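Local coordinates for protein vestitone reductase (Medicago sativa, PDB 2P4H) that catalyses the stereospecific, NADPH-dependent reduction of (3R)-vestitone, the penultimate step in making the phytoalexin medicarpin in plant defence, at residues 189-194 with 222-227; 207-212 with 271-276; 265-270 with 312-317. All coordinates share one frame; numbering follows the deposited sequence.

Interaction 1: residues 189-194 with 222-227; sequences FIVGRF and FHMVHV
Phe189 O receives the N-H of Val225 in one of the backbone hydrogen bonds that pair strands 189-191 and 222-226 in parallel. Phe189 N gives to His223 O, and Val191 N to Val225 O at 3.0 Å. A fourth bond, Val227 N to Val191 O at 2.9 Å, carries the pairing one residue further, to the start of helix 227-239. His226 caps that helix through ND1 to Asp228 N, while its NE2 bonds Asp311.

Among the aromatic groups, Phe222 points an edge at one face of Phe189 in a T-shaped pair, centroids 5.3 Å apart and planes at 66°. His223 O lies at the edge of the same Phe189 ring, 3.3 Å from CD2.

Of the apolar contacts, Ile190 CG1 runs beside CG1 of its bridge partner Val225, and two others are diagonal. Ile190 CG2 reaches Val227 CB at 3.6 Å, and Val191 CG2 takes the bent end of Met224, CE, at 3.8 Å.

Ile190 also packs on Phe12, a predicted NADP(+)-binding residue. The arrangement is a parallel pair within a small mixed sheet, probably close to the NADP(+) site of the Rossmann-type fold.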
loop_
_atom_site.group_PDB
_atom_site.type_symbol
_atom_site.label_atom_id
_atom_site.label_comp_id
_atom_site.label_asym_id
_atom_site.label_seq_id
_atom_site.Cartn_x
_atom_site.Cartn_y
_atom_site.Cartn_z
ATOM N N PHE A 189 7.686 -0.127 0.206
ATOM C CA PHE A 189 7.596 -0.879 -1.045
ATOM C C PHE A 189 6.825 -2.160 -0.720
ATOM O O PHE A 189 7.261 -2.953 0.119
ATOM C CB PHE A 189 8.990 -1.246 -1.562
ATOM C CG PHE A 189 9.691 -0.130 -2.281
ATOM C CD1 PHE A 189 9.595 -0.007 -3.662
ATOM C CD2 PHE A 189 10.457 0.796 -1.578
ATOM C CE1 PHE A 189 10.253 1.024 -4.336
ATOM C CE2 PHE A 189 11.116 1.830 -2.242
ATOM C CZ PHE A 189 11.013 1.942 -3.623
ATOM N N ILE A 190 5.678 -2.347 -1.367
ATOM C CA ILE A 190 4.843 -3.534 -1.158
ATOM C C ILE A 190 5.257 -4.589 -2.181
ATOM O O ILE A 190 5.207 -4.346 -3.391
ATOM C CB ILE A 190 3.361 -3.178 -1.332
ATOM C CG1 ILE A 190 2.992 -2.034 -0.380
ATOM C CG2 ILE A 190 2.494 -4.402 -1.065
ATOM C CD1 ILE A 190 1.627 -1.445 -0.653
ATOM N N VAL A 191 5.648 -5.765 -1.694
ATOM C CA VAL A 191 6.151 -6.825 -2.564
ATOM C C VAL A 191 5.611 -8.215 -2.222
ATOM O O VAL A 191 5.382 -8.532 -1.059
ATOM C CB VAL A 191 7.704 -6.852 -2.477
ATOM C CG1 VAL A 191 8.285 -7.939 -3.373
ATOM C CG2 VAL A 191 8.263 -5.481 -2.857
ATOM N N GLY A 192 5.419 -9.041 -3.251
ATOM C CA GLY A 192 4.936 -10.400 -3.055
ATOM C C GLY A 192 4.321 -10.924 -4.334
ATOM O O GLY A 192 4.675 -10.473 -5.423
ATOM N N ARG A 193 3.425 -11.900 -4.219
ATOM C CA ARG A 193 2.749 -12.408 -5.406
ATOM C C ARG A 193 1.697 -11.359 -5.750
ATOM O O ARG A 193 1.402 -10.480 -4.941
ATOM C CB ARG A 193 2.045 -13.739 -5.128
ATOM C CG ARG A 193 2.954 -14.913 -4.821
ATOM C CD ARG A 193 2.136 -16.200 -4.777
ATOM N NE ARG A 193 1.466 -16.442 -6.052
ATOM C CZ ARG A 193 2.040 -17.012 -7.109
ATOM N NH1 ARG A 193 3.301 -17.418 -7.053
ATOM N NH2 ARG A 193 1.353 -17.154 -8.234
ATOM N N PHE A 194 1.137 -11.447 -6.949
ATOM C CA PHE A 194 0.105 -10.512 -7.374
ATOM C C PHE A 194 -0.828 -11.175 -8.374
ATOM O O PHE A 194 -0.442 -12.128 -9.055
ATOM C CB PHE A 194 0.741 -9.249 -7.979
ATOM C CG PHE A 194 1.713 -9.519 -9.100
ATOM C CD1 PHE A 194 1.290 -9.525 -10.430
ATOM C CD2 PHE A 194 3.060 -9.742 -8.827
ATOM C CE1 PHE A 194 2.199 -9.747 -11.466
ATOM C CE2 PHE A 194 3.975 -9.965 -9.853
ATOM C CZ PHE A 194 3.547 -9.967 -11.177
ATOM N N PHE A 222 15.975 -0.015 0.827
ATOM C CA PHE A 222 14.528 -0.115 0.686
ATOM C C PHE A 222 13.733 -0.434 1.943
ATOM O O PHE A 222 14.057 -1.403 2.638
ATOM C CB PHE A 222 14.176 -1.243 -0.303
ATOM C CG PHE A 222 14.775 -1.103 -1.679
ATOM C CD1 PHE A 222 13.962 -0.784 -2.760
ATOM C CD2 PHE A 222 16.126 -1.355 -1.909
ATOM C CE1 PHE A 222 14.478 -0.723 -4.054
ATOM C CE2 PHE A 222 16.653 -1.296 -3.209
ATOM C CZ PHE A 222 15.820 -0.980 -4.276
ATOM N N HIS A 223 12.707 0.362 2.249
ATOM C CA HIS A 223 11.820 -0.023 3.342
ATOM C C HIS A 223 10.812 -0.904 2.585
ATOM O O HIS A 223 10.369 -0.554 1.482
ATOM C CB HIS A 223 11.158 1.170 4.081
ATOM C CG HIS A 223 10.848 2.373 3.240
ATOM N ND1 HIS A 223 11.122 3.652 3.681
ATOM C CD2 HIS A 223 10.177 2.516 2.072
ATOM C CE1 HIS A 223 10.630 4.529 2.824
ATOM N NE2 HIS A 223 10.052 3.866 1.838
ATOM N N MET A 224 10.485 -2.066 3.149
ATOM C CA MET A 224 9.617 -3.026 2.464
ATOM C C MET A 224 8.645 -3.780 3.365
ATOM O O MET A 224 8.806 -3.809 4.587
ATOM C CB MET A 224 10.496 -4.060 1.740
ATOM C CG MET A 224 11.682 -3.474 0.966
ATOM S SD MET A 224 12.720 -4.733 0.183
ATOM C CE MET A 224 11.698 -5.138 -1.224
ATOM N N VAL A 225 7.646 -4.402 2.738
ATOM C CA VAL A 225 6.646 -5.209 3.437
ATOM C C VAL A 225 6.062 -6.226 2.456
ATOM O O VAL A 225 5.999 -5.968 1.256
ATOM C CB VAL A 225 5.490 -4.334 4.015
ATOM C CG1 VAL A 225 4.677 -3.707 2.888
ATOM C CG2 VAL A 225 4.596 -5.176 4.918
ATOM N N HIS A 226 5.661 -7.385 2.970
ATOM C CA HIS A 226 5.058 -8.425 2.139
ATOM C C HIS A 226 3.595 -8.028 1.931
ATOM O O HIS A 226 2.898 -7.684 2.887
ATOM C CB HIS A 226 5.138 -9.780 2.852
ATOM C CG HIS A 226 4.781 -10.946 1.982
ATOM N ND1 HIS A 226 3.534 -11.100 1.415
ATOM C CD2 HIS A 226 5.511 -12.016 1.585
ATOM C CE1 HIS A 226 3.511 -12.215 0.706
ATOM N NE2 HIS A 226 4.698 -12.789 0.792
ATOM N N VAL A 227 3.133 -8.074 0.685
ATOM C CA VAL A 227 1.760 -7.693 0.382
ATOM C C VAL A 227 0.711 -8.446 1.203
ATOM O O VAL A 227 -0.307 -7.868 1.583
ATOM C CB VAL A 227 1.452 -7.858 -1.135
ATOM C CG1 VAL A 227 1.434 -9.326 -1.522
ATOM C CG2 VAL A 227 0.123 -7.193 -1.473
#

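Interaction 2: residues 207-212 with 271-276; sequences LVLVLG and QILTVD
Ile272 lies against Leu209 and Val210, joining the short helix 208-211 to the loop that follows helix 256-266. This is helix-to-loop packing near the surface, away from the predicted NADP(+)-binding residues, and it illustrates how a short helix and an irregular loop can be joined by a few aliphatic contacts and one water.

The apolar part is carried by Ile272, whose two branches divide the work. Its longer branch runs alongside Val210 and points the same way, with CD1 3.9 Å from Val210 CG1. A chi1 of -61° sets CG1 beside the backbone N and anti to the carbonyl carbon, and leaves the shorter branch, CG2, beside that carbonyl, where it meets Leu209 CB at 4.1 Å. Farther along, the tips of two leucines come together more loosely, Leu209 CD2 lying 4.3 Å from Leu273 CD1. Helix 256-266 backs the group, since Met259 touches Leu209 and Leu263 touches Ile272; Leu273 rests in addition on Lys214 and Ile217.

Within the helix, Leu207 O takes two backbone N-H groups, those of Val210 and Leu211, and Gly212 N reaches back to Val208 O. These bonds form the turn in which Leu209 and Val210 lie.

The polar part is indirect, for no direct hydrogen bond crosses between 207-212 and 271-276. A single water joins the two backbones instead: it donates to Leu209 O at 2.8 Å and accepts from Leu273 N at 2.9 Å.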
loop_
_atom_site.group_PDB
_atom_site.type_symbol
_atom_site.label_atom_id
_atom_site.label_comp_id
_atom_site.label_asym_id
_atom_site.label_seq_id
_atom_site.Cartn_x
_atom_site.Cartn_y
_atom_site.Cartn_z
ATOM N N LEU A 207 12.875 -5.639 -7.489
ATOM C CA LEU A 207 13.617 -6.695 -8.175
ATOM C C LEU A 207 14.642 -6.168 -9.172
ATOM O O LEU A 207 15.047 -6.877 -10.091
ATOM C CB LEU A 207 12.645 -7.639 -8.891
ATOM C CG LEU A 207 11.680 -8.423 -7.998
ATOM C CD1 LEU A 207 10.884 -9.408 -8.845
ATOM C CD2 LEU A 207 12.460 -9.166 -6.919
ATOM N N VAL A 208 15.077 -4.929 -8.979
ATOM C CA VAL A 208 16.046 -4.320 -9.877
ATOM C C VAL A 208 17.306 -5.169 -10.094
ATOM O O VAL A 208 17.856 -5.190 -11.197
ATOM C CB VAL A 208 16.437 -2.900 -9.378
ATOM C CG1 VAL A 208 17.089 -2.976 -8.007
ATOM C CG2 VAL A 208 17.356 -2.228 -10.385
ATOM N N LEU A 209 17.760 -5.880 -9.065
ATOM C CA LEU A 209 18.965 -6.693 -9.218
ATOM C C LEU A 209 18.781 -7.934 -10.094
ATOM O O LEU A 209 19.757 -8.465 -10.625
ATOM C CB LEU A 209 19.525 -7.099 -7.848
ATOM C CG LEU A 209 20.061 -5.975 -6.954
ATOM C CD1 LEU A 209 20.694 -6.597 -5.713
ATOM C CD2 LEU A 209 21.088 -5.130 -7.704
ATOM N N VAL A 210 17.545 -8.398 -10.255
ATOM C CA VAL A 210 17.301 -9.572 -11.095
ATOM C C VAL A 210 16.524 -9.254 -12.369
ATOM O O VAL A 210 16.547 -10.038 -13.320
ATOM C CB VAL A 210 16.538 -10.679 -10.334
ATOM C CG1 VAL A 210 17.372 -11.176 -9.163
ATOM C CG2 VAL A 210 15.197 -10.160 -9.859
ATOM N N LEU A 211 15.845 -8.109 -12.387
ATOM C CA LEU A 211 15.041 -7.684 -13.536
ATOM C C LEU A 211 15.657 -6.534 -14.319
ATOM O O LEU A 211 15.449 -6.413 -15.528
ATOM C CB LEU A 211 13.644 -7.251 -13.078
ATOM C CG LEU A 211 12.605 -8.320 -12.744
ATOM C CD1 LEU A 211 11.379 -7.676 -12.118
ATOM C CD2 LEU A 211 12.229 -9.055 -14.014
ATOM N N GLY A 212 16.404 -5.681 -13.626
ATOM C CA GLY A 212 17.006 -4.542 -14.289
ATOM C C GLY A 212 18.516 -4.573 -14.377
ATOM O O GLY A 212 19.155 -5.578 -14.066
ATOM N N GLN A 271 22.192 -13.364 -13.040
ATOM C CA GLN A 271 23.422 -12.588 -12.988
ATOM C C GLN A 271 23.082 -11.413 -12.084
ATOM O O GLN A 271 22.336 -10.511 -12.470
ATOM C CB GLN A 271 23.811 -12.095 -14.386
ATOM C CG GLN A 271 24.597 -13.104 -15.223
ATOM C CD GLN A 271 23.938 -14.470 -15.288
ATOM O OE1 GLN A 271 23.825 -15.169 -14.281
ATOM N NE2 GLN A 271 23.500 -14.859 -16.482
ATOM N N ILE A 272 23.613 -11.440 -10.868
ATOM C CA ILE A 272 23.341 -10.398 -9.886
ATOM C C ILE A 272 24.594 -9.641 -9.479
ATOM O O ILE A 272 25.628 -10.247 -9.194
ATOM C CB ILE A 272 22.705 -11.014 -8.619
ATOM C CG1 ILE A 272 21.377 -11.685 -8.980
ATOM C CG2 ILE A 272 22.508 -9.947 -7.551
ATOM C CD1 ILE A 272 20.754 -12.467 -7.844
ATOM N N LEU A 273 24.498 -8.316 -9.451
ATOM C CA LEU A 273 25.625 -7.485 -9.053
ATOM C C LEU A 273 26.044 -7.896 -7.650
ATOM O O LEU A 273 25.206 -8.021 -6.753
ATOM C CB LEU A 273 25.229 -6.008 -9.051
ATOM C CG LEU A 273 24.999 -5.366 -10.420
ATOM C CD1 LEU A 273 24.309 -4.028 -10.252
ATOM C CD2 LEU A 273 26.336 -5.198 -11.130
ATOM N N THR A 274 27.340 -8.103 -7.462
ATOM C CA THR A 274 27.868 -8.500 -6.165
ATOM C C THR A 274 28.073 -7.306 -5.246
ATOM O O THR A 274 28.038 -6.149 -5.674
ATOM C CB THR A 274 29.232 -9.188 -6.311
ATOM O OG1 THR A 274 30.176 -8.247 -6.842
ATOM C CG2 THR A 274 29.136 -10.390 -7.242
ATOM N N VAL A 275 28.303 -7.595 -3.971
ATOM C CA VAL A 275 28.567 -6.547 -3.007
ATOM C C VAL A 275 29.765 -5.729 -3.500
ATOM O O VAL A 275 29.753 -4.501 -3.433
ATOM C CB VAL A 275 28.859 -7.159 -1.615
ATOM C CG1 VAL A 275 29.566 -6.153 -0.721
ATOM C CG2 VAL A 275 27.545 -7.601 -0.970
ATOM N N ASP A 276 30.793 -6.401 -4.015
ATOM C CA ASP A 276 31.964 -5.673 -4.498
ATOM C C ASP A 276 31.616 -4.755 -5.672
ATOM O O ASP A 276 32.097 -3.622 -5.739
ATOM C CB ASP A 276 33.075 -6.641 -4.910
ATOM C CG ASP A 276 34.411 -5.942 -5.081
ATOM O OD1 ASP A 276 34.855 -5.283 -4.121
ATOM O OD2 ASP A 276 35.013 -6.049 -6.167
HETATM O O HOH W 1 22.163 -7.129 -10.744
#

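Interaction 3: residues 265-270 with 312-317; sequences AKYPEY and AIQCCK
The ring of Tyr267 has the CD1 methyl of Ile313 over one face in a CH-pi contact, 3.8 Å from the ring centroid and 21° off the ring normal. The methyl sits off centre, nearest to Tyr267 CE2 at 3.5 Å. At the edge of this ring, close to its plane, are Gln314 NE2 and Glu269 OE2. The Tyr270 ring carries the CG methylene of Glu269 over the centre of one face, while Ile313 CG2 approaches it obliquely.

Ile313 and Tyr267 reach for each other from opposite directions. The extended outer branch of the isoleucine (chi2 169°) carries CD1 out from the helix to the ring, and CG2 fills the angle between the two tyrosines, 4.1 Å from Tyr270 OH.

Polar groups gather along the outer side. Lys317 passes its aliphatic stem by Tyr270 OH, CD lying 3.5 Å from that oxygen, and then bends at chi3 (60°). Its NZ gives a hydrogen bond to Gln314 OE1 in the carbonyl plane, on a lone pair. One water links Glu269 OE2, Tyr270 OH and Lys317 NZ, donating to the carboxylate at 2.6 Å and accepting from the lysine, and so probably couples these opposite charges, Glu269 OE2 and Lys317 NZ being 4.9 Å apart. Asp310 OD1 is hydrogen-bonded to both Tyr267 OH and Gln314 NE2.

A serine in place of Tyr267 would probably leave Ile313 CD1 without the ring face it rests on and Asp310 with one hydrogen bond fewer.

The two tyrosines open and close a type I beta turn, 267-270, directly after helix 256-266. The arrangement is thus a turn at a helix's C-terminal end packed on the flank of helix 305-319, near the C terminus.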
loop_
_atom_site.group_PDB
_atom_site.type_symbol
_atom_site.label_atom_id
_atom_site.label_comp_id
_atom_site.label_asym_id
_atom_site.label_seq_id
_atom_site.Cartn_x
_atom_site.Cartn_y
_atom_site.Cartn_z
ATOM N N ALA A 265 22.687 -15.830 -3.236
ATOM C CA ALA A 265 22.724 -17.152 -2.630
ATOM C C ALA A 265 21.503 -17.999 -2.972
ATOM O O ALA A 265 21.623 -19.194 -3.251
ATOM C CB ALA A 265 22.859 -17.022 -1.113
ATOM N N LYS A 266 20.326 -17.383 -2.974
ATOM C CA LYS A 266 19.098 -18.120 -3.249
ATOM C C LYS A 266 18.759 -18.318 -4.725
ATOM O O LYS A 266 18.073 -19.278 -5.071
ATOM C CB LYS A 266 17.917 -17.448 -2.539
ATOM C CG LYS A 266 18.092 -17.308 -1.030
ATOM C CD LYS A 266 18.391 -18.644 -0.362
ATOM C CE LYS A 266 18.615 -18.472 1.136
ATOM N NZ LYS A 266 19.011 -19.749 1.797
ATOM N N TYR A 267 19.236 -17.425 -5.587
ATOM C CA TYR A 267 18.945 -17.520 -7.017
ATOM C C TYR A 267 20.212 -17.417 -7.858
ATOM O O TYR A 267 20.412 -16.446 -8.586
ATOM C CB TYR A 267 17.960 -16.415 -7.420
ATOM C CG TYR A 267 16.730 -16.373 -6.546
ATOM C CD1 TYR A 267 15.669 -17.255 -6.751
ATOM C CD2 TYR A 267 16.658 -15.495 -5.465
ATOM C CE1 TYR A 267 14.567 -17.264 -5.895
ATOM C CE2 TYR A 267 15.571 -15.499 -4.605
ATOM C CZ TYR A 267 14.530 -16.385 -4.822
ATOM O OH TYR A 267 13.465 -16.408 -3.952
ATOM N N PRO A 268 21.084 -18.432 -7.774
ATOM C CA PRO A 268 22.337 -18.446 -8.535
ATOM C C PRO A 268 22.129 -18.426 -10.050
ATOM O O PRO A 268 23.059 -18.139 -10.805
ATOM C CB PRO A 268 23.016 -19.727 -8.052
ATOM C CG PRO A 268 21.863 -20.618 -7.738
ATOM C CD PRO A 268 20.920 -19.682 -7.013
ATOM N N GLU A 269 20.908 -18.714 -10.488
ATOM C CA GLU A 269 20.590 -18.733 -11.915
ATOM C C GLU A 269 20.589 -17.344 -12.551
ATOM O O GLU A 269 20.622 -17.218 -13.775
ATOM C CB GLU A 269 19.226 -19.390 -12.152
ATOM C CG GLU A 269 18.077 -18.730 -11.400
ATOM C CD GLU A 269 17.784 -19.397 -10.066
ATOM O OE1 GLU A 269 18.738 -19.793 -9.369
ATOM O OE2 GLU A 269 16.593 -19.520 -9.711
ATOM N N TYR A 270 20.546 -16.302 -11.727
ATOM C CA TYR A 270 20.537 -14.937 -12.245
ATOM C C TYR A 270 21.882 -14.242 -12.092
ATOM O O TYR A 270 22.622 -14.499 -11.144
ATOM C CB TYR A 270 19.476 -14.093 -11.527
ATOM C CG TYR A 270 18.069 -14.620 -11.660
ATOM C CD1 TYR A 270 17.509 -14.855 -12.915
ATOM C CD2 TYR A 270 17.299 -14.891 -10.531
ATOM C CE1 TYR A 270 16.215 -15.349 -13.042
ATOM C CE2 TYR A 270 16.004 -15.387 -10.646
ATOM C CZ TYR A 270 15.469 -15.615 -11.905
ATOM O OH TYR A 270 14.198 -16.124 -12.027
ATOM N N ALA A 312 7.461 -12.897 -4.936
ATOM C CA ALA A 312 7.492 -11.978 -6.064
ATOM C C ALA A 312 8.200 -12.613 -7.264
ATOM O O ALA A 312 7.713 -12.547 -8.392
ATOM C CB ALA A 312 8.196 -10.681 -5.664
ATOM N N ILE A 313 9.346 -13.235 -7.017
ATOM C CA ILE A 313 10.109 -13.858 -8.090
ATOM C C ILE A 313 9.367 -15.013 -8.758
ATOM O O ILE A 313 9.313 -15.081 -9.990
ATOM C CB ILE A 313 11.494 -14.302 -7.568
ATOM C CG1 ILE A 313 12.366 -13.058 -7.361
ATOM C CG2 ILE A 313 12.151 -15.274 -8.540
ATOM C CD1 ILE A 313 13.655 -13.311 -6.607
ATOM N N GLN A 314 8.777 -15.907 -7.968
ATOM C CA GLN A 314 8.042 -17.029 -8.551
ATOM C C GLN A 314 6.843 -16.528 -9.356
ATOM O O GLN A 314 6.536 -17.063 -10.427
ATOM C CB GLN A 314 7.557 -17.999 -7.466
ATOM C CG GLN A 314 8.661 -18.667 -6.650
ATOM C CD GLN A 314 9.797 -19.207 -7.504
ATOM O OE1 GLN A 314 9.579 -19.718 -8.605
ATOM N NE2 GLN A 314 11.015 -19.112 -6.989
ATOM N N CYS A 315 6.165 -15.499 -8.854
ATOM C CA CYS A 315 5.006 -14.959 -9.553
ATOM C C CYS A 315 5.453 -14.345 -10.877
ATOM O O CYS A 315 4.821 -14.554 -11.916
ATOM C CB CYS A 315 4.296 -13.911 -8.688
ATOM S SG CYS A 315 2.685 -13.393 -9.329
ATOM N N CYS A 316 6.552 -13.600 -10.847
ATOM C CA CYS A 316 7.071 -12.990 -12.064
ATOM C C CYS A 316 7.457 -14.048 -13.094
ATOM O O CYS A 316 7.218 -13.874 -14.290
ATOM C CB CYS A 316 8.281 -12.110 -11.746
ATOM S SG CYS A 316 7.845 -10.514 -11.027
ATOM N N LYS A 317 8.055 -15.142 -12.636
ATOM C CA LYS A 317 8.449 -16.221 -13.543
ATOM C C LYS A 317 7.218 -16.837 -14.201
ATOM O O LYS A 317 7.195 -17.069 -15.411
ATOM C CB LYS A 317 9.225 -17.295 -12.778
ATOM C CG LYS A 317 10.620 -16.858 -12.356
ATOM C CD LYS A 317 11.217 -17.796 -11.321
ATOM C CE LYS A 317 11.342 -19.219 -11.838
ATOM N NZ LYS A 317 11.867 -20.125 -10.773
HETATM O O HOH W 2 14.399 -18.715 -10.768
#

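From the N terminus, interaction 1 comes first, with strand 189-191 paired to strand 219-226; the loop it closes holds helices 201-206 and 208-211. Interaction 2 starts inside that loop, at 207-212, and ends at 271-276, so the two cross. Interaction 3 crosses interaction 2 in turn: it opens at 265-270, just ahead of 271-276, and closes on helix 305-319. Interactions 1 and 3 follow in series, yet they touch in space, Val191 and Gly192 packing on Ala312. Leu207 likewise rests on Ile313 and Cys316. Helix 305-319 thereby ties the strand pair near the predicted NADP(+) site to the outlying helix 256-266 and its loop.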